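Local coordinates for flagellar hook-associated protein (Burkholderia pseudomallei, PDB 4UT1), which probably serves as a structural component of the bacterial flagellum, at the junction where the hook meets the filament, at residues L217-Q221 with V231-G235; T180-A184 with L239-S245; V173-N177 with Y246-T250; L260-S264 with T276-D281. All blocks are in the same frame, centred on the assembly; numbering follows the deposited sequence.

Overall arrangement
All four contacts reach one six-stranded antiparallel sheet; contacts 2 and 3 also use helix 134-193. Contacts 1 and 4 are strand-to-strand, held by backbone hydrogen bonds in the hairpins at the two ends of the sheet; contact 1 is largely buried, contact 4 only partly. Contacts 2 and 3 join helix 134-193 to strand 244-252, contact 2 also to strand 238-241 and the turn between them. Contact 2 is buried and mostly apolar, whereas contact 3, partly buried, adds a paired amide-to-backbone grip; the same ethanediol touches both. L233, L239 and L248 join contacts 1, 2 and 3, while T250 and V173 meet I262 between contacts 3 and 4.

Contact 1 of 4, residues L217-Q221 with V231-G235; sequences LAGVQ and VFLSG
Q221 and F232 face each other as a hydrogen-bonded antiparallel pair. Q221 N reaches F232 O at 2.7 Å, and F232 N answers to Q221 O at 2.9 Å. That same Q221 O lies in the plane of the F232 ring, at its edge. Both side chains leave on one face of the sheet: Q221 CG stands between its own backbone N and carbonyl carbon (chi1 63°), which lays it 3.9 Å from F232 CB, with amide and ring planes 66° apart. One residue along, V220 and L233 form a non-hydrogen-bonded pair, and V220 CA approaches F232 O at 3.1 Å in a CA-H...O contact. These pairs close the open end of the beta hairpin 220-225/228-233, which begins the six-stranded sheet. Past the last pair, S234 N bonds to G219 O at 2.9 Å from above the carbonyl plane, 47° out of it. G219 has no side chain, and S234 OG lies directly against its backbone, 3.2 Å from G219 C. L233 CB points away from the facing strand, yet L233 CD2 swings back to A218 CB at 3.8 Å, and V220 CB meets V231 CG1 at 4.0 Å. Behind this apolar layer, L239 of the next strand packs on V220 and L233, while L214 of helix 201-215 touches V220 and V231.

Contact 2 of 4, residues T180-A184 with L239-S245; sequences TSQIA and LVVGNAS. With EDO (1,2-ethanediol), chain E.
A tight beta hairpin, closed by a type II' turn from V241 to A244, lays its two strands and its tip on helix 134-193, in a part predicted to form a coiled coil. The turn is locked by paired backbone bonds between V241 and A244, and G242 supplies the positive phi at its first corner. On the first strand, L239 and V240 both face V231 in a classic beta bulge, which lets two consecutive side chains turn to the helix. V240 CG2 rests 3.4 Å from T180 O and 3.9 Å from I183 CG2, the I183 and V240 side chains crossing at about a right angle, while V240 CG1, anti to the backbone N (chi1 175°), lies 4.0 Å from A184 CA. T180 CG2 meets L239 CB at 3.7 Å. The small A184 allows close approach of the turn: A184 CB is 3.7 Å from A244 O, and A184 O receives a CA-H...O contact from N243 CA at 3.6 Å. Just beyond, N187 ND2 bonds to G242 O and E188 OE1 takes N243 ND2, fastening the tip to the next helical turn. Between T180 and S245 an ethanediol, probably from the crystallisation liquor, bridges helix and strand. T180 OG1, already bonded within its helix, lies close to its O2, and S245 OG shares a hydrogen bond with that same O2 at 2.8 Å.

Contact 3 of 4, residues V173-N177 with Y246-T250; sequences VTQIN and YQLAT. With EDO (1,2-ethanediol), chain E.
N177 grips both backbone polar atoms of L248 with one side-chain amide, much as a neighbouring strand would. L248 N donates to N177 OD1 at 2.9 Å, tilted 20° from the amide carbonyl plane. N177 ND2 donates to L248 O, also at 2.9 Å, in an almost perfectly straight bond (177°) that lies in the amide plane. Two bonds on one flat group fix its rotation, and the torsion that sets CG anti to the carbonyl carbon (chi1 -70°) directs the amide across to the strand. Around the grip aliphatic side chains pack. The V173 CG1 methyl sits against a carbonyl oxygen, L248 O, at 3.3 Å, and 3.9 Å from L248 CB, while V173 CG2 meets T250 CG2, the two side chains sliding past each other in opposite directions. I176 CG2 rests 3.8 Å from L248 CD1, the two side chains running obliquely to each other. T250 OG1 turns to T170. N177 O is held by both hydroxyls of an ethanediol, probably from the crystallisation liquor, O2 at 3.1 Å being the nearer. Helix and strand segments run antiparallel, their axes approaching to 7.8 Å. Y246 pairs with L239 of strand 238-241; two residues on, N177 takes the place of a strand partner for L248. Q247 and A249 bond instead to strand 260-265 and the residue after it, and I262 of that strand packs on V173 and T250.

Contact 4 of 4, residues L260-S264 with T276-D281; sequences LTIVS and TQYLPD. With EDO (1,2-ethanediol), chain O.
S264 and Q277 form a hydrogen-bonded antiparallel pair, with Q277 N to S264 O at 2.9 Å and S264 N to Q277 O at 3.0 Å; L279 N then reaches I262 O at 3.2 Å. These bonds build the hairpin of strands 260-265 and 277-278, at the outer edge of the six-stranded antiparallel sheet. Between them V263 and Y278 are a non-hydrogen-bonded pair whose side chains lie side by side and point the same way, V263 CG1 3.6 Å from Y278 CD1 and oblique to the ring. V263 CB also closes on Q277 O, 3.1 Å away. On the other face, that of S264 and Q277, S264 OG, set between its backbone N and carbonyl carbon (chi1 63°), leans on Q277 CB and is bonded to Q237 OE1. L279 CD1 lies 4.3 Å from I262 CG2, and L284 packs on both residues. Beyond the pairing the chain rounds P280 and returns to the strand at D281. D281 OD2 forms a salt bridge with R296 of helix 287-322, while its other carboxylate oxygen, D281 OD1, approaches T261 OG1 at 3.1 Å.

Contact 1 of 4, residues L217-Q221 with V231-G235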
loop_
_atom_site.group_PDB
_atom_site.type_symbol
_atom_site.label_atom_id
_atom_site.label_comp_id
_atom_site.label_asym_id
_atom_site.label_seq_id
_atom_site.Cartn_x
_atom_site.Cartn_y
_atom_site.Cartn_z
ATOM N N LEU A 217 -11.715 -30.931 -1.608
ATOM C CA LEU A 217 -12.117 -29.693 -2.255
ATOM C C LEU A 217 -12.660 -28.683 -1.252
ATOM O O LEU A 217 -12.527 -27.465 -1.440
ATOM C CB LEU A 217 -13.156 -29.968 -3.342
ATOM C CG LEU A 217 -12.756 -30.995 -4.408
ATOM C CD1 LEU A 217 -13.987 -31.378 -5.223
ATOM C CD2 LEU A 217 -11.632 -30.475 -5.307
ATOM N N ALA A 218 -13.262 -29.184 -0.179
ATOM C CA ALA A 218 -13.861 -28.313 0.822
ATOM C C ALA A 218 -14.020 -29.040 2.140
ATOM O O ALA A 218 -14.137 -30.261 2.176
ATOM C CB ALA A 218 -15.221 -27.788 0.343
ATOM N N GLY A 219 -14.039 -28.274 3.222
ATOM C CA GLY A 219 -14.252 -28.832 4.541
ATOM C C GLY A 219 -15.689 -29.284 4.663
ATOM O O GLY A 219 -16.611 -28.475 4.573
ATOM N N VAL A 220 -15.873 -30.586 4.842
ATOM C CA VAL A 220 -17.205 -31.158 4.962
ATOM C C VAL A 220 -17.323 -32.075 6.166
ATOM O O VAL A 220 -16.355 -32.724 6.576
ATOM C CB VAL A 220 -17.590 -31.956 3.706
ATOM C CG1 VAL A 220 -17.611 -31.040 2.486
ATOM C CG2 VAL A 220 -16.638 -33.130 3.501
ATOM N N GLN A 221 -18.523 -32.120 6.728
ATOM C CA GLN A 221 -18.850 -33.071 7.773
ATOM C C GLN A 221 -20.075 -33.878 7.338
ATOM O O GLN A 221 -21.086 -33.316 6.901
ATOM C CB GLN A 221 -19.108 -32.360 9.091
ATOM C CG GLN A 221 -20.296 -31.422 9.045
ATOM C CD GLN A 221 -20.416 -30.566 10.288
ATOM O OE1 GLN A 221 -19.662 -29.609 10.470
ATOM N NE2 GLN A 221 -21.369 -30.905 11.153
ATOM N N VAL A 231 -24.616 -34.330 4.122
ATOM C CA VAL A 231 -23.295 -33.699 4.050
ATOM C C VAL A 231 -23.404 -32.194 4.186
ATOM O O VAL A 231 -24.250 -31.557 3.551
ATOM C CB VAL A 231 -22.560 -34.038 2.734
ATOM C CG1 VAL A 231 -21.131 -33.488 2.774
ATOM C CG2 VAL A 231 -22.540 -35.532 2.509
ATOM N N PHE A 232 -22.533 -31.630 5.020
ATOM C CA PHE A 232 -22.539 -30.206 5.302
ATOM C C PHE A 232 -21.142 -29.625 5.174
ATOM O O PHE A 232 -20.156 -30.284 5.517
ATOM C CB PHE A 232 -23.057 -29.924 6.711
ATOM C CG PHE A 232 -24.455 -30.397 6.954
ATOM C CD1 PHE A 232 -24.703 -31.719 7.280
ATOM C CD2 PHE A 232 -25.517 -29.510 6.880
ATOM C CE1 PHE A 232 -26.002 -32.155 7.514
ATOM C CE2 PHE A 232 -26.811 -29.934 7.111
ATOM C CZ PHE A 232 -27.055 -31.257 7.430
ATOM N N LEU A 233 -21.070 -28.398 4.677
ATOM C CA LEU A 233 -19.839 -27.615 4.770
ATOM C C LEU A 233 -19.567 -27.353 6.237
ATOM O O LEU A 233 -20.502 -27.241 7.032
ATOM C CB LEU A 233 -19.957 -26.301 3.998
ATOM C CG LEU A 233 -19.846 -26.425 2.476
ATOM C CD1 LEU A 233 -20.175 -25.104 1.815
ATOM C CD2 LEU A 233 -18.462 -26.907 2.056
ATOM N N SER A 234 -18.292 -27.247 6.598
ATOM C CA SER A 234 -17.913 -27.077 7.995
ATOM C C SER A 234 -18.665 -25.921 8.632
ATOM O O SER A 234 -18.951 -25.943 9.825
ATOM C CB SER A 234 -16.405 -26.849 8.124
ATOM O OG SER A 234 -15.668 -27.919 7.557
ATOM N N GLY A 235 -18.999 -24.919 7.823
ATOM C CA GLY A 235 -19.671 -23.727 8.310
ATOM C C GLY A 235 -21.160 -23.897 8.504
ATOM O O GLY A 235 -21.827 -23.000 9.014
#

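Contact 2 of 4, residues T180-A184 with L239-S245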
loop_
_atom_site.group_PDB
_atom_site.type_symbol
_atom_site.label_atom_id
_atom_site.label_comp_id
_atom_site.label_asym_id
_atom_site.label_seq_id
_atom_site.Cartn_x
_atom_site.Cartn_y
_atom_site.Cartn_z
ATOM N N THR A 180 -21.325 -33.827 -4.822
ATOM C CA THR A 180 -22.511 -33.774 -3.979
ATOM C C THR A 180 -23.696 -34.428 -4.690
ATOM O O THR A 180 -24.450 -35.180 -4.078
ATOM C CB THR A 180 -22.851 -32.332 -3.579
ATOM O OG1 THR A 180 -23.039 -31.534 -4.760
ATOM C CG2 THR A 180 -21.710 -31.746 -2.748
ATOM N N SER A 181 -23.850 -34.147 -5.981
ATOM C CA SER A 181 -24.866 -34.810 -6.782
ATOM C C SER A 181 -24.680 -36.330 -6.764
ATOM O O SER A 181 -25.654 -37.075 -6.658
ATOM C CB SER A 181 -24.836 -34.290 -8.220
ATOM O OG SER A 181 -25.729 -35.034 -9.027
ATOM N N GLN A 182 -23.433 -36.787 -6.851
ATOM C CA GLN A 182 -23.136 -38.219 -6.836
ATOM C C GLN A 182 -23.541 -38.866 -5.526
ATOM O O GLN A 182 -24.087 -39.972 -5.505
ATOM C CB GLN A 182 -21.647 -38.478 -7.067
ATOM C CG GLN A 182 -21.141 -38.152 -8.439
ATOM C CD GLN A 182 -19.638 -38.372 -8.540
ATOM O OE1 GLN A 182 -19.072 -39.175 -7.798
ATOM N NE2 GLN A 182 -18.985 -37.645 -9.442
ATOM N N ILE A 183 -23.266 -38.169 -4.433
ATOM C CA ILE A 183 -23.571 -38.670 -3.105
ATOM C C ILE A 183 -25.091 -38.711 -2.861
ATOM O O ILE A 183 -25.605 -39.672 -2.280
ATOM C CB ILE A 183 -22.872 -37.816 -2.027
ATOM C CG1 ILE A 183 -21.346 -38.024 -2.107
ATOM C CG2 ILE A 183 -23.396 -38.163 -0.639
ATOM C CD1 ILE A 183 -20.526 -36.936 -1.420
ATOM N N ALA A 184 -25.814 -37.689 -3.316
ATOM C CA ALA A 184 -27.282 -37.732 -3.231
ATOM C C ALA A 184 -27.815 -38.908 -4.057
ATOM O O ALA A 184 -28.709 -39.629 -3.607
ATOM C CB ALA A 184 -27.900 -36.428 -3.712
ATOM N N LEU A 239 -24.838 -29.637 1.878
ATOM C CA LEU A 239 -24.449 -29.994 0.521
ATOM C C LEU A 239 -25.281 -31.168 0.020
ATOM O O LEU A 239 -25.669 -31.222 -1.148
ATOM C CB LEU A 239 -22.973 -30.357 0.457
ATOM C CG LEU A 239 -21.995 -29.209 0.725
ATOM C CD1 LEU A 239 -20.606 -29.736 0.494
ATOM C CD2 LEU A 239 -22.292 -27.997 -0.168
ATOM N N VAL A 240 -25.518 -32.117 0.917
ATOM C CA VAL A 240 -26.375 -33.267 0.621
ATOM C C VAL A 240 -27.326 -33.496 1.779
ATOM O O VAL A 240 -26.918 -33.514 2.940
ATOM C CB VAL A 240 -25.575 -34.561 0.389
ATOM C CG1 VAL A 240 -26.535 -35.748 0.217
ATOM C CG2 VAL A 240 -24.658 -34.433 -0.812
ATOM N N VAL A 241 -28.603 -33.666 1.455
ATOM C CA VAL A 241 -29.605 -34.047 2.435
ATOM C C VAL A 241 -30.458 -35.126 1.796
ATOM O O VAL A 241 -31.235 -34.835 0.888
ATOM C CB VAL A 241 -30.491 -32.868 2.857
ATOM C CG1 VAL A 241 -31.641 -33.353 3.731
ATOM C CG2 VAL A 241 -29.671 -31.810 3.575
ATOM N N GLY A 242 -30.280 -36.363 2.248
ATOM C CA GLY A 242 -30.942 -37.512 1.643
ATOM C C GLY A 242 -30.611 -37.645 0.168
ATOM O O GLY A 242 -29.441 -37.739 -0.212
ATOM N N ASN A 243 -31.636 -37.629 -0.679
ATOM C CA ASN A 243 -31.426 -37.812 -2.113
ATOM C C ASN A 243 -31.491 -36.505 -2.881
ATOM O O ASN A 243 -31.654 -36.502 -4.099
ATOM C CB ASN A 243 -32.448 -38.825 -2.686
ATOM C CG ASN A 243 -33.897 -38.395 -2.465
ATOM O OD1 ASN A 243 -34.178 -37.227 -2.192
ATOM N ND2 ASN A 243 -34.823 -39.345 -2.595
ATOM N N ALA A 244 -31.336 -35.387 -2.162
ATOM C CA ALA A 244 -31.213 -34.073 -2.774
ATOM C C ALA A 244 -29.811 -33.497 -2.514
ATOM O O ALA A 244 -29.194 -33.772 -1.488
ATOM C CB ALA A 244 -32.280 -33.122 -2.240
ATOM N N SER A 245 -29.311 -32.729 -3.463
ATOM C CA SER A 245 -28.049 -32.017 -3.250
ATOM C C SER A 245 -28.226 -30.512 -3.446
ATOM O O SER A 245 -29.183 -30.063 -4.084
ATOM C CB SER A 245 -26.966 -32.561 -4.186
ATOM O OG SER A 245 -27.171 -32.130 -5.524
HETATM C C1 EDO E . -25.006 -29.931 -8.806
HETATM O O1 EDO E . -24.730 -31.058 -9.629
HETATM C C2 EDO E . -25.801 -30.327 -7.570
HETATM O O2 EDO E . -24.950 -30.758 -6.502
#

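Contact 3 of 4, residues V173-N177 with Y246-T250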
loop_
_atom_site.group_PDB
_atom_site.type_symbol
_atom_site.label_atom_id
_atom_site.label_comp_id
_atom_site.label_asym_id
_atom_site.label_seq_id
_atom_site.Cartn_x
_atom_site.Cartn_y
_atom_site.Cartn_z
ATOM N N VAL A 173 -15.568 -25.486 -7.385
ATOM C CA VAL A 173 -17.013 -25.531 -7.167
ATOM C C VAL A 173 -17.694 -26.491 -8.148
ATOM O O VAL A 173 -18.616 -27.208 -7.772
ATOM C CB VAL A 173 -17.642 -24.132 -7.278
ATOM C CG1 VAL A 173 -19.137 -24.223 -7.530
ATOM C CG2 VAL A 173 -17.385 -23.355 -5.998
ATOM N N THR A 174 -17.243 -26.506 -9.395
ATOM C CA THR A 174 -17.815 -27.423 -10.380
ATOM C C THR A 174 -17.625 -28.864 -9.917
ATOM O O THR A 174 -18.541 -29.691 -10.011
ATOM C CB THR A 174 -17.195 -27.225 -11.777
ATOM O OG1 THR A 174 -17.359 -25.864 -12.196
ATOM C CG2 THR A 174 -17.873 -28.122 -12.791
ATOM N N GLN A 175 -16.442 -29.169 -9.400
ATOM C CA GLN A 175 -16.175 -30.518 -8.934
ATOM C C GLN A 175 -16.986 -30.845 -7.694
ATOM O O GLN A 175 -17.535 -31.936 -7.576
ATOM C CB GLN A 175 -14.690 -30.706 -8.655
ATOM C CG GLN A 175 -13.839 -30.502 -9.880
ATOM C CD GLN A 175 -12.419 -30.945 -9.654
ATOM O OE1 GLN A 175 -12.142 -31.739 -8.747
ATOM N NE2 GLN A 175 -11.503 -30.434 -10.468
ATOM N N ILE A 176 -17.052 -29.901 -6.768
ATOM C CA ILE A 176 -17.884 -30.071 -5.588
ATOM C C ILE A 176 -19.331 -30.423 -5.958
ATOM O O ILE A 176 -19.914 -31.317 -5.360
ATOM C CB ILE A 176 -17.877 -28.803 -4.718
ATOM C CG1 ILE A 176 -16.499 -28.638 -4.080
ATOM C CG2 ILE A 176 -18.985 -28.864 -3.655
ATOM C CD1 ILE A 176 -16.301 -27.316 -3.385
ATOM N N ASN A 177 -19.906 -29.713 -6.929
ATOM C CA ASN A 177 -21.286 -29.968 -7.327
ATOM C C ASN A 177 -21.418 -31.358 -7.923
ATOM O O ASN A 177 -22.421 -32.043 -7.707
ATOM C CB ASN A 177 -21.776 -28.913 -8.325
ATOM C CG ASN A 177 -21.951 -27.541 -7.678
ATOM O OD1 ASN A 177 -22.114 -27.438 -6.464
ATOM N ND2 ASN A 177 -21.938 -26.491 -8.489
ATOM N N TYR A 246 -27.300 -29.737 -2.879
ATOM C CA TYR A 246 -27.306 -28.289 -3.017
ATOM C C TYR A 246 -26.174 -27.842 -3.940
ATOM O O TYR A 246 -25.056 -28.336 -3.836
ATOM C CB TYR A 246 -27.147 -27.608 -1.655
ATOM C CG TYR A 246 -28.322 -27.708 -0.705
ATOM C CD1 TYR A 246 -28.679 -28.919 -0.132
ATOM C CD2 TYR A 246 -29.049 -26.574 -0.346
ATOM C CE1 TYR A 246 -29.741 -29.011 0.745
ATOM C CE2 TYR A 246 -30.115 -26.656 0.536
ATOM C CZ TYR A 246 -30.452 -27.878 1.081
ATOM O OH TYR A 246 -31.505 -27.976 1.962
ATOM N N GLN A 247 -26.464 -26.899 -4.829
ATOM C CA GLN A 247 -25.471 -26.394 -5.765
ATOM C C GLN A 247 -24.760 -25.159 -5.235
ATOM O O GLN A 247 -25.401 -24.224 -4.794
ATOM C CB GLN A 247 -26.123 -26.053 -7.102
ATOM C CG GLN A 247 -26.104 -27.187 -8.105
ATOM C CD GLN A 247 -25.896 -26.687 -9.520
ATOM O OE1 GLN A 247 -25.153 -27.287 -10.306
ATOM N NE2 GLN A 247 -26.546 -25.575 -9.854
ATOM N N LEU A 248 -23.435 -25.163 -5.286
ATOM C CA LEU A 248 -22.672 -23.958 -5.000
ATOM C C LEU A 248 -22.381 -23.254 -6.311
ATOM O O LEU A 248 -22.400 -23.877 -7.379
ATOM C CB LEU A 248 -21.366 -24.285 -4.271
ATOM C CG LEU A 248 -21.502 -25.083 -2.972
ATOM C CD1 LEU A 248 -20.140 -25.419 -2.408
ATOM C CD2 LEU A 248 -22.367 -24.329 -1.932
ATOM N N ALA A 249 -22.108 -21.955 -6.238
ATOM C CA ALA A 249 -21.637 -21.229 -7.405
ATOM C C ALA A 249 -20.567 -20.224 -7.002
ATOM O O ALA A 249 -20.458 -19.851 -5.830
ATOM C CB ALA A 249 -22.789 -20.529 -8.107
ATOM N N THR A 250 -19.767 -19.799 -7.971
ATOM C CA THR A 250 -18.921 -18.635 -7.766
ATOM C C THR A 250 -19.590 -17.439 -8.432
ATOM O O THR A 250 -20.168 -17.549 -9.518
ATOM C CB THR A 250 -17.493 -18.811 -8.337
ATOM O OG1 THR A 250 -17.560 -19.115 -9.733
ATOM C CG2 THR A 250 -16.726 -19.913 -7.614
HETATM C C1 EDO E . -25.006 -29.931 -8.806
HETATM O O1 EDO E . -24.730 -31.058 -9.629
HETATM C C2 EDO E . -25.801 -30.327 -7.570
HETATM O O2 EDO E . -24.950 -30.758 -6.502
#

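Contact 4 of 4, residues L260-S264 with T276-D281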
loop_
_atom_site.group_PDB
_atom_site.type_symbol
_atom_site.label_atom_id
_atom_site.label_comp_id
_atom_site.label_asym_id
_atom_site.label_seq_id
_atom_site.Cartn_x
_atom_site.Cartn_y
_atom_site.Cartn_z
ATOM N N LEU A 260 -13.737 -13.535 -6.952
ATOM C CA LEU A 260 -14.916 -14.377 -6.826
ATOM C C LEU A 260 -15.093 -14.893 -5.413
ATOM O O LEU A 260 -14.121 -15.130 -4.693
ATOM C CB LEU A 260 -14.839 -15.574 -7.784
ATOM C CG LEU A 260 -14.673 -15.257 -9.262
ATOM C CD1 LEU A 260 -14.732 -16.554 -10.072
ATOM C CD2 LEU A 260 -15.720 -14.266 -9.728
ATOM N N THR A 261 -16.350 -15.095 -5.030
ATOM C CA THR A 261 -16.657 -15.650 -3.730
ATOM C C THR A 261 -17.594 -16.835 -3.965
ATOM O O THR A 261 -18.076 -17.035 -5.081
ATOM C CB THR A 261 -17.298 -14.598 -2.798
ATOM O OG1 THR A 261 -17.486 -15.159 -1.494
ATOM C CG2 THR A 261 -18.640 -14.132 -3.348
ATOM N N ILE A 262 -17.820 -17.636 -2.932
ATOM C CA ILE A 262 -18.693 -18.800 -3.052
ATOM C C ILE A 262 -20.102 -18.482 -2.542
ATOM O O ILE A 262 -20.274 -17.801 -1.528
ATOM C CB ILE A 262 -18.128 -19.993 -2.269
ATOM C CG1 ILE A 262 -16.633 -20.166 -2.568
ATOM C CG2 ILE A 262 -18.912 -21.254 -2.577
ATOM C CD1 ILE A 262 -16.328 -20.381 -4.022
ATOM N N VAL A 263 -21.111 -18.960 -3.259
ATOM C CA VAL A 263 -22.479 -18.791 -2.822
ATOM C C VAL A 263 -23.203 -20.112 -2.945
ATOM O O VAL A 263 -22.765 -21.016 -3.674
ATOM C CB VAL A 263 -23.234 -17.716 -3.646
ATOM C CG1 VAL A 263 -22.502 -16.384 -3.577
ATOM C CG2 VAL A 263 -23.410 -18.160 -5.098
ATOM N N SER A 264 -24.305 -20.219 -2.217
ATOM C CA SER A 264 -25.226 -21.335 -2.408
ATOM C C SER A 264 -26.491 -20.834 -3.092
ATOM O O SER A 264 -26.985 -19.751 -2.781
ATOM C CB SER A 264 -25.556 -22.001 -1.080
ATOM O OG SER A 264 -26.231 -21.104 -0.220
ATOM N N THR A 276 -29.846 -16.009 -3.518
ATOM C CA THR A 276 -28.458 -16.433 -3.465
ATOM C C THR A 276 -27.881 -16.122 -2.094
ATOM O O THR A 276 -28.031 -15.006 -1.587
ATOM C CB THR A 276 -27.633 -15.737 -4.537
ATOM O OG1 THR A 276 -27.719 -14.324 -4.337
ATOM C CG2 THR A 276 -28.176 -16.072 -5.914
ATOM N N GLN A 277 -27.259 -17.122 -1.483
ATOM C CA GLN A 277 -26.688 -16.978 -0.154
ATOM C C GLN A 277 -25.189 -16.776 -0.235
ATOM O O GLN A 277 -24.475 -17.620 -0.776
ATOM C CB GLN A 277 -26.987 -18.202 0.706
ATOM C CG GLN A 277 -28.423 -18.320 1.127
ATOM C CD GLN A 277 -28.995 -16.995 1.605
ATOM O OE1 GLN A 277 -29.936 -16.479 1.008
ATOM N NE2 GLN A 277 -28.422 -16.433 2.670
ATOM N N TYR A 278 -24.714 -15.663 0.305
ATOM C CA TYR A 278 -23.281 -15.385 0.321
ATOM C C TYR A 278 -22.592 -16.071 1.486
ATOM O O TYR A 278 -22.743 -15.644 2.629
ATOM C CB TYR A 278 -23.004 -13.892 0.435
ATOM C CG TYR A 278 -23.305 -13.053 -0.778
ATOM C CD1 TYR A 278 -22.574 -13.191 -1.949
ATOM C CD2 TYR A 278 -24.282 -12.068 -0.723
ATOM C CE1 TYR A 278 -22.838 -12.393 -3.053
ATOM C CE2 TYR A 278 -24.549 -11.263 -1.808
ATOM C CZ TYR A 278 -23.830 -11.429 -2.971
ATOM O OH TYR A 278 -24.118 -10.617 -4.046
ATOM N N LEU A 279 -21.798 -17.095 1.202
ATOM C CA LEU A 279 -21.008 -17.743 2.241
ATOM C C LEU A 279 -19.704 -16.970 2.486
ATOM O O LEU A 279 -18.903 -16.789 1.566
ATOM C CB LEU A 279 -20.702 -19.187 1.850
ATOM C CG LEU A 279 -21.851 -19.982 1.224
ATOM C CD1 LEU A 279 -21.394 -21.384 0.884
ATOM C CD2 LEU A 279 -23.061 -20.020 2.149
ATOM N N PRO A 280 -19.484 -16.513 3.728
ATOM C CA PRO A 280 -18.287 -15.735 4.079
ATOM C C PRO A 280 -17.002 -16.512 3.805
ATOM O O PRO A 280 -16.936 -17.682 4.177
ATOM C CB PRO A 280 -18.451 -15.488 5.581
ATOM C CG PRO A 280 -19.915 -15.706 5.855
ATOM C CD PRO A 280 -20.355 -16.758 4.893
ATOM N N ASP A 281 -16.011 -15.883 3.177
ATOM C CA ASP A 281 -14.739 -16.557 2.883
ATOM C C ASP A 281 -14.177 -17.257 4.120
ATOM O O ASP A 281 -13.705 -18.392 4.050
ATOM C CB ASP A 281 -13.699 -15.564 2.346
ATOM C CG ASP A 281 -14.013 -15.084 0.942
ATOM O OD1 ASP A 281 -15.082 -15.431 0.402
ATOM O OD2 ASP A 281 -13.193 -14.337 0.381
HETATM C C1 EDO O . -19.751 -12.997 1.756
HETATM O O1 EDO O . -20.121 -11.719 1.232
HETATM C C2 EDO O . -18.560 -13.513 0.961
HETATM O O2 EDO O . -18.954 -14.682 0.225
#